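Local atomic coordinates of oligopeptide ABC transporter, periplasmic oligopeptide-binding protein, putative (Thermotoga maritima MSB8, PDB entry 5IPW), a protein that probably binds oligopeptides outside the cytoplasmic membrane and delivers them to an ABC transporter for uptake. Residues L477-A482 with M490-D495; V56-G61 with Q628-Q633. All blocks are in the same frame, centred on the assembly; numbering follows the deposited sequence.

In the fold
Both segments of interaction 1 fall between those of interaction 2 along the chain. The order is 56-61, then 477-482 and 490-495, then 628-633. The contacts lie on opposite sides of the chain's centre. Their centres are 47 Å apart, their nearest atoms about 22 Å, and they do not touch. Interaction 1 is local: helix 475-484 packs on strand 489-494 of a mixed sheet. Interaction 2 is long-range: the loop before strand 62-67 meets the C-terminal strand 630-631, which pairs with strand 605-606. Neither sheet is shared. Interaction 1 thus packs a helix on a strand close to it in sequence, while interaction 2 ties the C-terminal end to an early part of the chain.

Interaction 1: L477-A482 with M490-D495; sequences LFYERA and MVWNMD
Phe478 reaches from helix 475-484 to three residues of strand 489-494. Its CB points at the strand, and CG sits anti to the backbone N (chi1 -179°), which carries the ring outward. CE1 and CZ meet the sulfur of Met490. The SD atom of Met490 lies 4.0 Å from the centroid of the Phe478 ring, over one face, a Met-aromatic contact. At the ring edge, Phe478 CZ is 3.5 Å from Val491 O. Phe478 CE2 meets Trp492 CE3 at 3.9 Å; the two ring planes are close to parallel but strongly offset, with little overlap. Met490 bends at chi2 (-76°), and its CE methyl ends against CA and CB of Ala482. Tyr479 turns its edge toward the face of Trp492 in an offset edge-to-face pair, with planes at 60°. An alanine in place of Trp492 would probably leave the Tyr479 edge without its facing ring and open a gap beside Phe478 CE2. Phe517 meets Trp492 edge-to-face and extends the aromatic cluster. Val491 points away from helix 475-484, and its side chain touches His450 and Trp454 of helix 448-462. Strands 467-472 and 489-494 run parallel, on either side of strand 440-445. Helix 475-484 links them as a beta-alpha-beta crossover, consistent with the alpha/beta lobe of a periplasmic binding protein.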
loop_
_atom_site.group_PDB
_atom_site.type_symbol
_atom_site.label_atom_id
_atom_site.label_comp_id
_atom_site.label_asym_id
_atom_site.label_seq_id
_atom_site.Cartn_x
_atom_site.Cartn_y
_atom_site.Cartn_z
ATOM N N LEU A 477 -15.336 -21.195 8.647
ATOM C CA LEU A 477 -16.084 -21.332 9.894
ATOM C C LEU A 477 -15.752 -20.171 10.825
ATOM O O LEU A 477 -16.633 -19.614 11.475
ATOM C CB LEU A 477 -15.781 -22.667 10.588
ATOM C CG LEU A 477 -16.603 -22.968 11.856
ATOM C CD1 LEU A 477 -18.075 -23.174 11.533
ATOM C CD2 LEU A 477 -16.061 -24.187 12.583
ATOM N N PHE A 478 -14.467 -19.836 10.882
ATOM C CA PHE A 478 -13.964 -18.654 11.583
ATOM C C PHE A 478 -14.760 -17.410 11.197
ATOM O O PHE A 478 -15.171 -16.641 12.062
ATOM C CB PHE A 478 -12.479 -18.480 11.227
ATOM C CG PHE A 478 -11.798 -17.317 11.896
ATOM C CD1 PHE A 478 -11.225 -17.456 13.155
ATOM C CD2 PHE A 478 -11.671 -16.103 11.244
ATOM C CE1 PHE A 478 -10.576 -16.394 13.764
ATOM C CE2 PHE A 478 -11.022 -15.039 11.847
ATOM C CZ PHE A 478 -10.476 -15.182 13.109
ATOM N N TYR A 479 -14.985 -17.224 9.896
ATOM C CA TYR A 479 -15.685 -16.045 9.388
ATOM C C TYR A 479 -17.184 -16.087 9.658
ATOM O O TYR A 479 -17.802 -15.042 9.880
ATOM C CB TYR A 479 -15.441 -15.860 7.884
ATOM C CG TYR A 479 -14.166 -15.118 7.548
ATOM C CD1 TYR A 479 -13.965 -13.805 7.976
ATOM C CD2 TYR A 479 -13.168 -15.718 6.782
ATOM C CE1 TYR A 479 -12.799 -13.121 7.672
ATOM C CE2 TYR A 479 -12.002 -15.041 6.467
ATOM C CZ TYR A 479 -11.821 -13.747 6.918
ATOM O OH TYR A 479 -10.662 -13.079 6.600
ATOM N N GLU A 480 -17.763 -17.284 9.621
ATOM C CA GLU A 480 -19.194 -17.463 9.892
ATOM C C GLU A 480 -19.521 -17.264 11.375
ATOM O O GLU A 480 -20.541 -16.667 11.723
ATOM C CB GLU A 480 -19.679 -18.823 9.376
ATOM C CG GLU A 480 -19.908 -18.811 7.865
ATOM C CD GLU A 480 -20.149 -20.182 7.245
ATOM O OE1 GLU A 480 -20.469 -21.138 7.985
ATOM O OE2 GLU A 480 -20.020 -20.290 6.000
ATOM N N ARG A 481 -18.637 -17.747 12.240
ATOM C CA ARG A 481 -18.707 -17.440 13.665
ATOM C C ARG A 481 -18.622 -15.929 13.918
ATOM O O ARG A 481 -19.352 -15.397 14.745
ATOM C CB ARG A 481 -17.575 -18.142 14.415
ATOM C CG ARG A 481 -17.688 -19.653 14.458
ATOM C CD ARG A 481 -18.677 -20.134 15.500
ATOM N NE ARG A 481 -18.735 -21.595 15.541
ATOM C CZ ARG A 481 -17.894 -22.386 16.215
ATOM N NH1 ARG A 481 -16.896 -21.879 16.943
ATOM N NH2 ARG A 481 -18.058 -23.704 16.167
ATOM N N ALA A 482 -17.730 -15.248 13.203
ATOM C CA ALA A 482 -17.526 -13.807 13.384
ATOM C C ALA A 482 -18.755 -12.995 13.037
ATOM O O ALA A 482 -19.179 -12.147 13.808
ATOM C CB ALA A 482 -16.354 -13.326 12.546
ATOM N N MET A 490 -11.486 -12.750 18.986
ATOM C CA MET A 490 -10.976 -13.055 17.647
ATOM C C MET A 490 -9.585 -12.458 17.458
ATOM O O MET A 490 -9.377 -11.260 17.716
ATOM C CB MET A 490 -11.887 -12.424 16.588
ATOM C CG MET A 490 -13.265 -13.045 16.454
ATOM S SD MET A 490 -13.197 -14.614 15.581
ATOM C CE MET A 490 -14.923 -14.895 15.242
ATOM N N VAL A 491 -8.637 -13.269 16.987
ATOM C CA VAL A 491 -7.326 -12.736 16.610
ATOM C C VAL A 491 -7.198 -12.622 15.088
ATOM O O VAL A 491 -7.707 -13.456 14.324
ATOM C CB VAL A 491 -6.118 -13.525 17.212
ATOM C CG1 VAL A 491 -6.456 -14.102 18.583
ATOM C CG2 VAL A 491 -5.616 -14.611 16.273
ATOM N N TRP A 492 -6.505 -11.571 14.670
ATOM C CA TRP A 492 -6.197 -11.333 13.266
ATOM C C TRP A 492 -4.946 -10.471 13.223
ATOM O O TRP A 492 -4.617 -9.806 14.213
ATOM C CB TRP A 492 -7.353 -10.592 12.596
ATOM C CG TRP A 492 -7.339 -10.607 11.092
ATOM C CD1 TRP A 492 -7.060 -9.559 10.256
ATOM C CD2 TRP A 492 -7.654 -11.716 10.249
ATOM N NE1 TRP A 492 -7.175 -9.955 8.946
ATOM C CE2 TRP A 492 -7.540 -11.275 8.915
ATOM C CE3 TRP A 492 -8.022 -13.041 10.492
ATOM C CZ2 TRP A 492 -7.773 -12.114 7.834
ATOM C CZ3 TRP A 492 -8.253 -13.870 9.416
ATOM C CH2 TRP A 492 -8.125 -13.406 8.105
ATOM N N ASN A 493 -4.252 -10.477 12.088
ATOM C CA ASN A 493 -3.124 -9.571 11.902
ATOM C C ASN A 493 -3.639 -8.150 11.791
ATOM O O ASN A 493 -4.840 -7.910 11.866
ATOM C CB ASN A 493 -2.309 -9.944 10.665
ATOM C CG ASN A 493 -3.095 -9.791 9.373
ATOM O OD1 ASN A 493 -3.598 -8.710 9.054
ATOM N ND2 ASN A 493 -3.206 -10.879 8.624
ATOM N N MET A 494 -2.731 -7.204 11.615
ATOM C CA MET A 494 -3.129 -5.831 11.376
ATOM C C MET A 494 -2.232 -5.215 10.318
ATOM O O MET A 494 -1.420 -4.346 10.610
ATOM C CB MET A 494 -3.067 -5.041 12.675
ATOM C CG MET A 494 -3.682 -3.656 12.587
ATOM S SD MET A 494 -2.865 -2.538 13.730
ATOM C CE MET A 494 -3.778 -1.033 13.403
ATOM N N ASP A 495 -2.387 -5.677 9.085
ATOM C CA ASP A 495 -1.646 -5.117 7.950
ATOM C C ASP A 495 -2.244 -3.784 7.517
ATOM O O ASP A 495 -3.193 -3.301 8.126
ATOM C CB ASP A 495 -1.578 -6.116 6.782
ATOM C CG ASP A 495 -2.941 -6.666 6.388
ATOM O OD1 ASP A 495 -3.971 -6.167 6.895
ATOM O OD2 ASP A 495 -2.978 -7.618 5.580
#

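Interaction 2: V56-G61 with Q628-Q633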
loop_
_atom_site.group_PDB
_atom_site.type_symbol
_atom_site.label_atom_id
_atom_site.label_comp_id
_atom_site.label_asym_id
_atom_site.label_seq_id
_atom_site.Cartn_x
_atom_site.Cartn_y
_atom_site.Cartn_z
ATOM N N VAL A 56 24.299 11.344 -7.243
ATOM C CA VAL A 56 24.058 11.467 -8.664
ATOM C C VAL A 56 24.607 10.216 -9.338
ATOM O O VAL A 56 25.733 9.814 -9.077
ATOM C CB VAL A 56 24.702 12.747 -9.234
ATOM C CG1 VAL A 56 24.564 12.815 -10.754
ATOM C CG2 VAL A 56 24.053 13.976 -8.606
ATOM N N GLY A 57 23.803 9.610 -10.199
ATOM C CA GLY A 57 24.124 8.306 -10.777
ATOM C C GLY A 57 24.871 8.345 -12.094
ATOM O O GLY A 57 25.131 9.408 -12.639
ATOM N N GLN A 58 25.214 7.161 -12.593
ATOM C CA GLN A 58 25.918 6.984 -13.863
ATOM C C GLN A 58 25.058 6.153 -14.782
ATOM O O GLN A 58 24.317 5.277 -14.330
ATOM C CB GLN A 58 27.245 6.266 -13.655
ATOM C CG GLN A 58 28.249 7.058 -12.846
ATOM C CD GLN A 58 29.477 6.243 -12.490
ATOM O OE1 GLN A 58 29.401 5.303 -11.702
ATOM N NE2 GLN A 58 30.619 6.603 -13.066
ATOM N N PHE A 59 25.160 6.437 -16.074
ATOM C CA PHE A 59 24.346 5.766 -17.073
ATOM C C PHE A 59 24.929 4.401 -17.417
ATOM O O PHE A 59 26.150 4.243 -17.527
ATOM C CB PHE A 59 24.292 6.586 -18.361
ATOM C CG PHE A 59 23.361 7.749 -18.306
ATOM C CD1 PHE A 59 22.007 7.551 -18.093
ATOM C CD2 PHE A 59 23.828 9.045 -18.514
ATOM C CE1 PHE A 59 21.135 8.623 -18.054
ATOM C CE2 PHE A 59 22.963 10.122 -18.477
ATOM C CZ PHE A 59 21.612 9.910 -18.254
ATOM N N GLY A 60 24.042 3.431 -17.602
ATOM C CA GLY A 60 24.391 2.170 -18.218
ATOM C C GLY A 60 23.876 0.978 -17.460
ATOM O O GLY A 60 23.183 1.122 -16.454
ATOM N N GLY A 61 24.208 -0.206 -17.976
ATOM C CA GLY A 61 24.040 -1.455 -17.248
ATOM C C GLY A 61 22.746 -2.188 -17.512
ATOM O O GLY A 61 21.794 -1.635 -18.075
ATOM N N GLN A 628 15.575 6.177 -10.498
ATOM C CA GLN A 628 16.884 6.774 -10.161
ATOM C C GLN A 628 17.869 5.804 -9.510
ATOM O O GLN A 628 18.907 6.225 -8.996
ATOM C CB GLN A 628 16.735 8.056 -9.300
ATOM C CG GLN A 628 15.952 7.944 -8.004
ATOM C CD GLN A 628 16.733 7.335 -6.863
ATOM O OE1 GLN A 628 17.761 7.863 -6.449
ATOM N NE2 GLN A 628 16.236 6.219 -6.332
ATOM N N PHE A 629 17.555 4.513 -9.533
ATOM C CA PHE A 629 18.544 3.490 -9.176
ATOM C C PHE A 629 19.616 3.513 -10.235
ATOM O O PHE A 629 19.330 3.821 -11.389
ATOM C CB PHE A 629 17.943 2.087 -9.170
ATOM C CG PHE A 629 16.937 1.830 -8.078
ATOM C CD1 PHE A 629 16.750 2.711 -7.021
ATOM C CD2 PHE A 629 16.210 0.652 -8.093
ATOM C CE1 PHE A 629 15.824 2.439 -6.025
ATOM C CE2 PHE A 629 15.299 0.360 -7.091
ATOM C CZ PHE A 629 15.096 1.261 -6.061
ATOM N N PHE A 630 20.845 3.189 -9.854
ATOM C CA PHE A 630 21.906 3.011 -10.840
ATOM C C PHE A 630 22.927 1.951 -10.468
ATOM O O PHE A 630 23.023 1.541 -9.316
ATOM C CB PHE A 630 22.612 4.341 -11.139
ATOM C CG PHE A 630 23.601 4.786 -10.082
ATOM C CD1 PHE A 630 23.169 5.410 -8.924
ATOM C CD2 PHE A 630 24.963 4.637 -10.280
ATOM C CE1 PHE A 630 24.074 5.856 -7.973
ATOM C CE2 PHE A 630 25.873 5.078 -9.331
ATOM C CZ PHE A 630 25.426 5.685 -8.172
ATOM N N ILE A 631 23.683 1.536 -11.480
ATOM C CA ILE A 631 24.780 0.592 -11.341
ATOM C C ILE A 631 26.090 1.340 -11.545
ATOM O O ILE A 631 26.277 2.012 -12.561
ATOM C CB ILE A 631 24.675 -0.533 -12.404
ATOM C CG1 ILE A 631 23.390 -1.330 -12.204
ATOM C CG2 ILE A 631 25.867 -1.480 -12.340
ATOM C CD1 ILE A 631 22.896 -1.991 -13.470
ATOM N N GLU A 632 27.014 1.191 -10.604
ATOM C CA GLU A 632 28.309 1.856 -10.713
ATOM C C GLU A 632 29.010 1.460 -12.006
ATOM O O GLU A 632 28.954 0.309 -12.411
ATOM C CB GLU A 632 29.186 1.513 -9.513
ATOM C CG GLU A 632 28.678 2.132 -8.226
ATOM C CD GLU A 632 29.448 1.706 -6.995
ATOM O OE1 GLU A 632 30.205 0.715 -7.055
ATOM O OE2 GLU A 632 29.271 2.367 -5.945
ATOM N N GLN A 633 29.635 2.432 -12.661
ATOM C CA GLN A 633 30.402 2.194 -13.877
ATOM C C GLN A 633 31.867 2.484 -13.594
ATOM O O GLN A 633 32.734 1.717 -14.005
ATOM C CB GLN A 633 29.914 3.078 -15.031
ATOM C CG GLN A 633 28.417 3.029 -15.300
ATOM C CD GLN A 633 27.942 1.694 -15.864
ATOM O OE1 GLN A 633 28.372 1.279 -16.934
ATOM N NE2 GLN A 633 27.029 1.030 -15.151
HETATM O O HOH W 1 23.126 2.482 -13.944
#
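Water 1 is gripped from both segments. Water 1 accepts a bond from Ile631 N at 2.7 Å. The same water lies 2.9 Å from Gly60 O and 3.1 Å from Gln58 O. It thus bridges the loop to strand 630-631. Gln58 adds a direct bond. Its extended side chain brings OE1 to Gln633 N, 3.0 Å away, in a nearly straight bond (N-H...O 176°). The donor stands above the carbonyl plane. The side chains of Gln58 and Gln633 run alongside each other in opposite senses, their amide planes 78° apart. Gln633 bends at chi2 (-69°), and its NE2 turns back to Ile631 O at 2.9 Å, with that oxygen in the amide plane. This fixes the rotation of the amide while CG rests near Phe59 O. Gly57 CA sits over the centre of the Phe630 ring, 3.5 Å from its centroid, a CH-pi contact. Farther along, Ile631 CD1 packs on Gly61 CA at 4.0 Å. Strand 630-631 pairs with strand 605-606, and Tyr273 bonds to the loop. The contact is surface packing in which the last residues of the chain are pinned to a glycine-rich loop leading into strand 62-67.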